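Local coordinates for protein pumilio homology domain family member 4 (Saccharomyces cerevisiae, PDB 3BWT) that binds messenger RNA through the PUF-family RNA-binding domain described here, a curved array of Pumilio repeats, at residues 90-95 and 128-133; 165-170 and 202-207; 241-246 and 281-286. One frame throughout, in Å; residues are numbered along the deposited sequence.

Contact 1 (90-95 and 128-133)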
loop_
_atom_site.group_PDB
_atom_site.type_symbol
_atom_site.label_atom_id
_atom_site.label_comp_id
_atom_site.label_asym_id
_atom_site.label_seq_id
_atom_site.Cartn_x
_atom_site.Cartn_y
_atom_site.Cartn_z
ATOM N N ILE A 90 0.408 20.508 4.687
ATOM C CA ILE A 90 0.374 20.227 3.259
ATOM C C ILE A 90 -0.014 18.779 2.984
ATOM O O ILE A 90 -0.784 18.506 2.071
ATOM C CB ILE A 90 1.726 20.538 2.597
ATOM C CG1 ILE A 90 2.122 21.993 2.858
ATOM C CG2 ILE A 90 1.672 20.266 1.109
ATOM C CD1 ILE A 90 3.509 22.340 2.394
ATOM N N SER A 91 0.513 17.862 3.785
ATOM C CA SER A 91 0.257 16.437 3.620
ATOM C C SER A 91 -1.178 16.025 3.946
ATOM O O SER A 91 -1.668 15.023 3.426
ATOM C CB SER A 91 1.211 15.625 4.489
ATOM O OG SER A 91 2.546 15.768 4.053
ATOM N N LEU A 92 -1.845 16.781 4.817
ATOM C CA LEU A 92 -3.209 16.464 5.201
ATOM C C LEU A 92 -4.199 16.902 4.125
ATOM O O LEU A 92 -5.311 16.373 4.043
ATOM C CB LEU A 92 -3.557 17.107 6.540
ATOM C CG LEU A 92 -2.789 16.637 7.775
ATOM C CD1 LEU A 92 -3.482 17.145 9.032
ATOM C CD2 LEU A 92 -2.654 15.119 7.826
ATOM N N ASN A 93 -3.770 17.846 3.295
ATOM C CA ASN A 93 -4.586 18.423 2.232
ATOM C C ASN A 93 -4.599 17.547 0.979
ATOM O O ASN A 93 -3.561 17.023 0.564
ATOM C CB ASN A 93 -4.055 19.830 1.907
ATOM C CG ASN A 93 -4.797 20.508 0.763
ATOM O OD1 ASN A 93 -4.568 20.216 -0.410
ATOM N ND2 ASN A 93 -5.653 21.453 1.104
ATOM N N PRO A 94 -5.778 17.386 0.364
ATOM C CA PRO A 94 -5.897 16.507 -0.801
ATOM C C PRO A 94 -4.960 16.944 -1.930
ATOM O O PRO A 94 -4.480 16.103 -2.684
ATOM C CB PRO A 94 -7.354 16.696 -1.241
ATOM C CG PRO A 94 -8.017 17.460 -0.173
ATOM C CD PRO A 94 -6.977 18.209 0.563
ATOM N N HIS A 95 -4.710 18.246 -2.030
ATOM C CA HIS A 95 -3.858 18.813 -3.069
ATOM C C HIS A 95 -2.410 18.927 -2.601
ATOM O O HIS A 95 -1.492 18.472 -3.281
ATOM C CB HIS A 95 -4.375 20.192 -3.466
ATOM C CG HIS A 95 -5.868 20.271 -3.558
ATOM N ND1 HIS A 95 -6.597 19.549 -4.481
ATOM C CD2 HIS A 95 -6.768 20.982 -2.840
ATOM C CE1 HIS A 95 -7.880 19.816 -4.328
ATOM N NE2 HIS A 95 -8.011 20.680 -3.338
ATOM N N SER A 128 1.443 8.507 8.154
ATOM C CA SER A 128 1.175 7.128 7.761
ATOM C C SER A 128 -0.304 6.778 7.952
ATOM O O SER A 128 -0.883 6.023 7.161
ATOM C CB SER A 128 2.051 6.152 8.545
ATOM O OG SER A 128 3.414 6.268 8.171
ATOM N N LYS A 129 -0.914 7.334 8.993
ATOM C CA LYS A 129 -2.294 6.998 9.316
ATOM C C LYS A 129 -3.296 7.890 8.617
ATOM O O LYS A 129 -4.487 7.659 8.727
ATOM C CB LYS A 129 -2.552 7.059 10.820
ATOM C CG LYS A 129 -1.987 5.914 11.631
ATOM C CD LYS A 129 -2.406 6.071 13.089
ATOM C CE LYS A 129 -1.705 5.060 13.972
ATOM N NZ LYS A 129 -2.241 5.076 15.359
ATOM N N ASP A 130 -2.831 8.895 7.890
ATOM C CA ASP A 130 -3.752 9.850 7.273
ATOM C C ASP A 130 -4.123 9.519 5.820
ATOM O O ASP A 130 -3.268 9.138 5.021
ATOM C CB ASP A 130 -3.182 11.278 7.348
ATOM C CG ASP A 130 -4.177 12.324 6.891
ATOM O OD1 ASP A 130 -5.296 11.942 6.505
ATOM O OD2 ASP A 130 -3.836 13.525 6.929
ATOM N N LEU A 131 -5.400 9.706 5.492
ATOM C CA LEU A 131 -5.934 9.451 4.156
ATOM C C LEU A 131 -5.144 10.126 3.038
ATOM O O LEU A 131 -4.991 9.567 1.953
ATOM C CB LEU A 131 -7.385 9.902 4.090
ATOM C CG LEU A 131 -7.979 10.070 2.699
ATOM C CD1 LEU A 131 -8.160 8.725 2.022
ATOM C CD2 LEU A 131 -9.301 10.798 2.805
ATOM N N ASN A 132 -4.660 11.336 3.295
ATOM C CA ASN A 132 -3.820 12.047 2.331
ATOM C C ASN A 132 -2.328 11.911 2.647
ATOM O O ASN A 132 -1.490 11.824 1.750
ATOM C CB ASN A 132 -4.215 13.521 2.263
ATOM C CG ASN A 132 -5.637 13.722 1.760
ATOM O OD1 ASN A 132 -6.066 13.054 0.816
ATOM N ND2 ASN A 132 -6.375 14.640 2.387
ATOM N N GLY A 133 -2.004 11.869 3.932
ATOM C CA GLY A 133 -0.626 11.878 4.366
ATOM C C GLY A 133 0.158 10.635 4.017
ATOM O O GLY A 133 1.360 10.710 3.761
#
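Asn132 and the backbone of Leu92 form a polar contact between adjacent Pumilio repeats of the PUF domain, joining the C-terminal end of helix 87-92 in Pumilio 3 to the turn before helix 133-143 in Pumilio 4. The amide of Asn132 reaches across so that ND2 donates to Leu92 O at 2.6 Å. The bond is nearly straight at the hydrogen (162°), and the acceptor lies in the Asn132 amide plane, while the donor sits above the carbonyl plane of Leu92. With CG anti to the carbonyl carbon (chi1 -63°), the Asn132 side chain also passes the Pro94 backbone, where CG is 3.8 Å from Pro94 CA, while its CB lies 3.2 Å from Ser91 O.

Asp130 caps the turn only weakly: OD1 accepts from Asn132 N at 3.3 Å. On the other segment Asn93 OD1 caps helix 96-106, accepting from His95 N at 2.6 Å and from Gly96 N. Ser91 lies against Val136, and its OG bonds to Phe87 O within its own helix. The chemistry implies a directional join, in which a helix-end carbonyl is satisfied by a side-chain amide from the following repeat.

Contact 2 (165-170 and 202-207)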
loop_
_atom_site.group_PDB
_atom_site.type_symbol
_atom_site.label_atom_id
_atom_site.label_comp_id
_atom_site.label_asym_id
_atom_site.label_seq_id
_atom_site.Cartn_x
_atom_site.Cartn_y
_atom_site.Cartn_z
ATOM N N THR A 165 -2.424 -2.407 11.555
ATOM C CA THR A 165 -3.866 -2.651 11.568
ATOM C C THR A 165 -4.675 -1.419 11.146
ATOM O O THR A 165 -5.878 -1.338 11.404
ATOM C CB THR A 165 -4.360 -3.130 12.954
ATOM O OG1 THR A 165 -3.947 -2.195 13.958
ATOM C CG2 THR A 165 -3.807 -4.507 13.289
ATOM N N HIS A 166 -4.017 -0.469 10.491
ATOM C CA HIS A 166 -4.694 0.741 10.082
ATOM C C HIS A 166 -5.020 0.705 8.593
ATOM O O HIS A 166 -4.254 0.173 7.817
ATOM C CB HIS A 166 -3.841 1.958 10.419
ATOM C CG HIS A 166 -4.575 3.256 10.306
ATOM N ND1 HIS A 166 -4.823 3.869 9.095
ATOM C CD2 HIS A 166 -5.135 4.048 11.250
ATOM C CE1 HIS A 166 -5.496 4.988 9.302
ATOM N NE2 HIS A 166 -5.692 5.121 10.599
ATOM N N ARG A 167 -6.158 1.275 8.202
ATOM C CA ARG A 167 -6.582 1.278 6.801
ATOM C C ARG A 167 -5.479 1.774 5.871
ATOM O O ARG A 167 -5.271 1.219 4.799
ATOM C CB ARG A 167 -7.873 2.099 6.594
ATOM C CG ARG A 167 -8.312 2.195 5.126
ATOM C CD ARG A 167 -9.637 2.925 4.921
ATOM N NE ARG A 167 -10.726 2.330 5.697
ATOM C CZ ARG A 167 -11.548 1.393 5.240
ATOM N NH1 ARG A 167 -11.418 0.950 4.001
ATOM N NH2 ARG A 167 -12.496 0.895 6.022
ATOM N N HIS A 168 -4.782 2.826 6.289
ATOM C CA HIS A 168 -3.750 3.432 5.464
ATOM C C HIS A 168 -2.363 2.987 5.885
ATOM O O HIS A 168 -1.500 2.790 5.052
ATOM C CB HIS A 168 -3.840 4.960 5.521
ATOM C CG HIS A 168 -5.196 5.488 5.186
ATOM N ND1 HIS A 168 -5.825 5.210 3.991
ATOM C CD2 HIS A 168 -6.055 6.254 5.897
ATOM C CE1 HIS A 168 -7.013 5.787 3.982
ATOM N NE2 HIS A 168 -7.178 6.425 5.127
ATOM N N GLY A 169 -2.146 2.848 7.187
ATOM C CA GLY A 169 -0.872 2.377 7.695
ATOM C C GLY A 169 -0.490 1.067 7.035
ATOM O O GLY A 169 0.692 0.760 6.832
ATOM N N CYS A 170 -1.500 0.290 6.678
ATOM C CA CYS A 170 -1.244 -1.011 6.112
ATOM C C CYS A 170 -0.678 -0.873 4.687
ATOM O O CYS A 170 0.089 -1.721 4.218
ATOM C CB CYS A 170 -2.499 -1.902 6.197
ATOM S SG CYS A 170 -3.628 -1.850 4.792
ATOM N N ASP A 202 -7.338 -9.369 11.698
ATOM C CA ASP A 202 -7.620 -7.955 11.524
ATOM C C ASP A 202 -8.051 -7.610 10.098
ATOM O O ASP A 202 -7.511 -8.156 9.140
ATOM C CB ASP A 202 -6.389 -7.140 11.897
ATOM C CG ASP A 202 -6.657 -5.672 11.888
ATOM O OD1 ASP A 202 -6.421 -5.040 10.836
ATOM O OD2 ASP A 202 -7.143 -5.158 12.919
ATOM N N PRO A 203 -9.018 -6.685 9.958
ATOM C CA PRO A 203 -9.510 -6.203 8.662
ATOM C C PRO A 203 -8.362 -5.783 7.755
ATOM O O PRO A 203 -8.352 -6.114 6.567
ATOM C CB PRO A 203 -10.301 -4.952 9.025
ATOM C CG PRO A 203 -10.609 -5.069 10.448
ATOM C CD PRO A 203 -9.588 -5.937 11.088
ATOM N N PHE A 204 -7.403 -5.051 8.314
ATOM C CA PHE A 204 -6.297 -4.537 7.516
ATOM C C PHE A 204 -4.980 -5.293 7.716
ATOM O O PHE A 204 -4.181 -5.411 6.791
ATOM C CB PHE A 204 -6.152 -3.026 7.739
ATOM C CG PHE A 204 -7.420 -2.276 7.467
ATOM C CD1 PHE A 204 -7.879 -2.121 6.169
ATOM C CD2 PHE A 204 -8.189 -1.766 8.515
ATOM C CE1 PHE A 204 -9.069 -1.448 5.921
ATOM C CE2 PHE A 204 -9.372 -1.096 8.271
ATOM C CZ PHE A 204 -9.817 -0.938 6.978
ATOM N N GLY A 205 -4.774 -5.825 8.915
ATOM C CA GLY A 205 -3.570 -6.569 9.229
ATOM C C GLY A 205 -3.425 -7.819 8.387
ATOM O O GLY A 205 -2.319 -8.208 8.023
ATOM N N ASN A 206 -4.542 -8.453 8.063
ATOM C CA ASN A 206 -4.484 -9.686 7.300
ATOM C C ASN A 206 -3.849 -9.469 5.934
ATOM O O ASN A 206 -3.265 -10.387 5.362
ATOM C CB ASN A 206 -5.870 -10.311 7.146
ATOM C CG ASN A 206 -6.676 -9.661 6.048
ATOM O OD1 ASN A 206 -6.733 -10.164 4.927
ATOM N ND2 ASN A 206 -7.280 -8.524 6.353
ATOM N N TYR A 207 -3.956 -8.259 5.403
ATOM C CA TYR A 207 -3.335 -7.972 4.116
ATOM C C TYR A 207 -1.818 -7.844 4.209
ATOM O O TYR A 207 -1.101 -8.234 3.290
ATOM C CB TYR A 207 -3.947 -6.736 3.467
ATOM C CG TYR A 207 -5.350 -6.968 2.969
ATOM C CD1 TYR A 207 -5.592 -7.790 1.875
ATOM C CD2 TYR A 207 -6.436 -6.361 3.587
ATOM C CE1 TYR A 207 -6.880 -8.004 1.413
ATOM C CE2 TYR A 207 -7.727 -6.572 3.134
ATOM C CZ TYR A 207 -7.942 -7.395 2.051
ATOM O OH TYR A 207 -9.225 -7.610 1.603
HETATM O O HOH W 1 -8.193 -2.254 12.421
#
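Asp202, Phe204 and Gly205 carry this inter-repeat contact of the PUF fold, where the turn leading into helix 205-219 of Pumilio 6 lies against the equivalent turn of Pumilio 5. Asp202 comes first. Its carboxylate lies against the aliphatic side of Thr165, with CG 3.4 Å from Thr165 CG2, and the two side chains cross at about a right angle. Having CG anti to the backbone N brings OD1 back over the turn as a cap, where it accepts from Phe204 N above the carboxylate plane and from Gly205 N on the anti side, the latter at 2.6 Å. A water donates both to Asp202 OD2 and to Thr165 O, bridging the segments.

Pro203 CB lies over one face of the Phe204 ring, offset toward its rim. The opposite face of that ring lies on the backbone of Arg167, a CH-pi contact in which Arg167 CA stands 3.6 Å from the centroid, only 6° off the ring normal. Phe204 CB meanwhile reaches the other repeat's backbone at His166 O, 3.7 Å away, and touches Cys170 SG at 4.1 Å. Gly205 follows, its N 4.2 Å from Thr165 CA, at the pair of residues whose CA atoms are closest across the two segments. Asn206 ND2 then donates to Asp202 O; helix 205-219, which Asn206 enters, probably lies on the RNA-binding concave side, as the corresponding helices do in PUF proteins.

On the other segment, Arg167 extends through CG and CD and bends at chi3 (-56°), which carries the guanidinium round the far rim of the Phe204 ring. The two planes stand 71° apart, and Phe204 CZ presents itself to the centre of one guanidinium face, 3.4 Å from Arg167 CZ.

Contact 3 (241-246 and 281-286)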
loop_
_atom_site.group_PDB
_atom_site.type_symbol
_atom_site.label_atom_id
_atom_site.label_comp_id
_atom_site.label_asym_id
_atom_site.label_seq_id
_atom_site.Cartn_x
_atom_site.Cartn_y
_atom_site.Cartn_z
ATOM N N ILE A 241 -12.711 -20.203 8.965
ATOM C CA ILE A 241 -14.099 -19.768 9.110
ATOM C C ILE A 241 -14.163 -18.372 9.703
ATOM O O ILE A 241 -15.173 -17.970 10.282
ATOM C CB ILE A 241 -14.913 -20.754 9.968
ATOM C CG1 ILE A 241 -14.457 -20.682 11.425
ATOM C CG2 ILE A 241 -14.751 -22.171 9.416
ATOM C CD1 ILE A 241 -15.169 -21.638 12.327
ATOM N N HIS A 242 -13.071 -17.637 9.537
ATOM C CA HIS A 242 -12.959 -16.271 10.019
ATOM C C HIS A 242 -12.972 -15.302 8.845
ATOM O O HIS A 242 -12.288 -15.518 7.846
ATOM C CB HIS A 242 -11.672 -16.116 10.818
ATOM C CG HIS A 242 -11.605 -14.845 11.599
ATOM N ND1 HIS A 242 -11.158 -13.659 11.055
ATOM C CD2 HIS A 242 -11.938 -14.571 12.883
ATOM C CE1 HIS A 242 -11.220 -12.709 11.970
ATOM N NE2 HIS A 242 -11.692 -13.235 13.088
ATOM N N LYS A 243 -13.766 -14.244 8.967
ATOM C CA LYS A 243 -13.899 -13.224 7.921
ATOM C C LYS A 243 -12.560 -12.812 7.298
ATOM O O LYS A 243 -12.438 -12.664 6.077
ATOM C CB LYS A 243 -14.564 -11.962 8.485
ATOM C CG LYS A 243 -16.022 -12.105 8.904
ATOM C CD LYS A 243 -16.591 -10.794 9.435
ATOM C CE LYS A 243 -18.048 -10.962 9.864
ATOM N NZ LYS A 243 -18.613 -9.683 10.398
ATOM N N PHE A 244 -11.561 -12.609 8.149
ATOM C CA PHE A 244 -10.281 -12.087 7.698
ATOM C C PHE A 244 -9.163 -13.106 7.765
ATOM O O PHE A 244 -8.311 -13.143 6.888
ATOM C CB PHE A 244 -9.932 -10.823 8.482
ATOM C CG PHE A 244 -10.996 -9.783 8.404
ATOM C CD1 PHE A 244 -11.495 -9.388 7.171
ATOM C CD2 PHE A 244 -11.526 -9.224 9.548
ATOM C CE1 PHE A 244 -12.490 -8.450 7.078
ATOM C CE2 PHE A 244 -12.517 -8.271 9.461
ATOM C CZ PHE A 244 -13.001 -7.888 8.220
ATOM N N GLY A 245 -9.178 -13.941 8.796
ATOM C CA GLY A 245 -8.213 -15.018 8.909
ATOM C C GLY A 245 -8.203 -15.912 7.686
ATOM O O GLY A 245 -7.148 -16.394 7.273
ATOM N N SER A 246 -9.380 -16.125 7.102
ATOM C CA SER A 246 -9.523 -16.992 5.937
ATOM C C SER A 246 -8.789 -16.448 4.706
ATOM O O SER A 246 -8.469 -17.195 3.779
ATOM C CB SER A 246 -11.010 -17.220 5.609
ATOM O OG SER A 246 -11.596 -16.066 5.021
ATOM N N ASP A 281 -19.847 -22.953 6.086
ATOM C CA ASP A 281 -19.537 -21.627 6.571
ATOM C C ASP A 281 -19.540 -20.588 5.453
ATOM O O ASP A 281 -19.157 -20.870 4.315
ATOM C CB ASP A 281 -18.190 -21.632 7.286
ATOM C CG ASP A 281 -17.908 -20.331 7.974
ATOM O OD1 ASP A 281 -18.445 -20.129 9.081
ATOM O OD2 ASP A 281 -17.163 -19.508 7.401
ATOM N N SER A 282 -19.985 -19.382 5.797
ATOM C CA SER A 282 -20.009 -18.258 4.871
ATOM C C SER A 282 -18.632 -18.014 4.257
ATOM O O SER A 282 -18.535 -17.510 3.136
ATOM C CB SER A 282 -20.490 -16.994 5.586
ATOM O OG SER A 282 -21.905 -16.970 5.717
ATOM N N TYR A 283 -17.577 -18.387 4.986
ATOM C CA TYR A 283 -16.207 -18.075 4.583
ATOM C C TYR A 283 -15.413 -19.325 4.207
ATOM O O TYR A 283 -14.841 -19.395 3.117
ATOM C CB TYR A 283 -15.479 -17.295 5.683
ATOM C CG TYR A 283 -16.226 -16.073 6.169
ATOM C CD1 TYR A 283 -16.419 -14.968 5.342
ATOM C CD2 TYR A 283 -16.732 -16.017 7.464
ATOM C CE1 TYR A 283 -17.101 -13.852 5.786
ATOM C CE2 TYR A 283 -17.418 -14.907 7.917
ATOM C CZ TYR A 283 -17.601 -13.826 7.077
ATOM O OH TYR A 283 -18.290 -12.720 7.542
ATOM N N GLY A 284 -15.378 -20.299 5.114
ATOM C CA GLY A 284 -14.684 -21.558 4.897
ATOM C C GLY A 284 -15.126 -22.323 3.661
ATOM O O GLY A 284 -14.375 -23.119 3.123
ATOM N N ASN A 285 -16.351 -22.093 3.208
ATOM C CA ASN A 285 -16.788 -22.674 1.949
ATOM C C ASN A 285 -15.792 -22.379 0.834
ATOM O O ASN A 285 -15.288 -23.297 0.193
ATOM C CB ASN A 285 -18.169 -22.157 1.562
ATOM C CG ASN A 285 -18.791 -22.958 0.431
ATOM O OD1 ASN A 285 -19.582 -23.878 0.667
ATOM N ND2 ASN A 285 -18.430 -22.624 -0.803
ATOM N N TYR A 286 -15.513 -21.096 0.612
ATOM C CA TYR A 286 -14.558 -20.665 -0.418
ATOM C C TYR A 286 -13.174 -21.256 -0.219
ATOM O O TYR A 286 -12.500 -21.598 -1.182
ATOM C CB TYR A 286 -14.420 -19.144 -0.436
ATOM C CG TYR A 286 -15.682 -18.429 -0.787
ATOM C CD1 TYR A 286 -16.072 -18.287 -2.109
ATOM C CD2 TYR A 286 -16.491 -17.887 0.206
ATOM C CE1 TYR A 286 -17.241 -17.630 -2.442
ATOM C CE2 TYR A 286 -17.663 -17.222 -0.116
ATOM C CZ TYR A 286 -18.036 -17.101 -1.442
ATOM O OH TYR A 286 -19.205 -16.449 -1.769
#
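Tyr283 lays the face of its ring over the backbone of Lys243, and the ring's orientation sets the character of this join between Pumilio 7 and Pumilio 8, an inter-repeat contact of the PUF solenoid made by the turns that lead into the helices. Lys243 CA stands 3.7 Å from the centroid of the Tyr283 ring and 5° off its normal, a CH-pi contact centred on the face. Ser282 CB lies over the opposite face, so the ring is sandwiched between a residue of the other repeat and its own chain neighbour. With CG anti to the carbonyl carbon (chi1 -52°), Tyr283 is directed across the interface, and its CD2 comes within 3.8 Å of Ile241 O. The extended chain of Lys243 crosses the phenol obliquely near its hydroxyl end, although the model is too tight there for the spacing to be trusted.

Beside the ring, Ile241 and Asp281 meet at about a right angle: Ile241 CB is 3.6 Å from Asp281 CG, and Ile241 CA is 3.5 Å from Asp281 OD2. That same oxygen grips the turn, accepting from Tyr283 N at 2.7 Å, above the carboxylate plane, and from Gly284 N through its anti lone pair. The two bonds would hold the carboxylate in place against Ile241. On the other segment His242 does the corresponding job with a ring nitrogen: ND1 accepts from Gly245 N at 3.0 Å and from Phe244 N, both tilted from the imidazole plane. Each turn thus carries its own two-bond cap, and no hydrogen bond passes between them.

The contact therefore sets the start of helix 245-253 beside that of helix 284-298. Ile241 also packs on Leu278 of helix 256-279, while Phe244 touches Pro203, and beyond the second turn Tyr286 meets Arg326 of the C-terminal helix 322-328.

How the contacts relate
From the N terminus the three contacts follow in series, none nested in or crossing another. Contact 1 closes a mostly helical loop of 32 residues between Pumilio 3 and 4, contact 2 one of 31 residues between Pumilio 5 and 6, and contact 3 one of 34 residues between Pumilio 7 and 8. Segments 128-133 and 165-170 also touch, through Lys129 and Leu131 on His166 and His168, and 202-207 meets 241-246 where Pro203 packs on Phe244. The turns thereby form a continuous row along the superhelix. Centres of successive contacts lie 18 Å apart, whereas contacts 1 and 3 do not touch, their nearest atoms being about 18 Å apart.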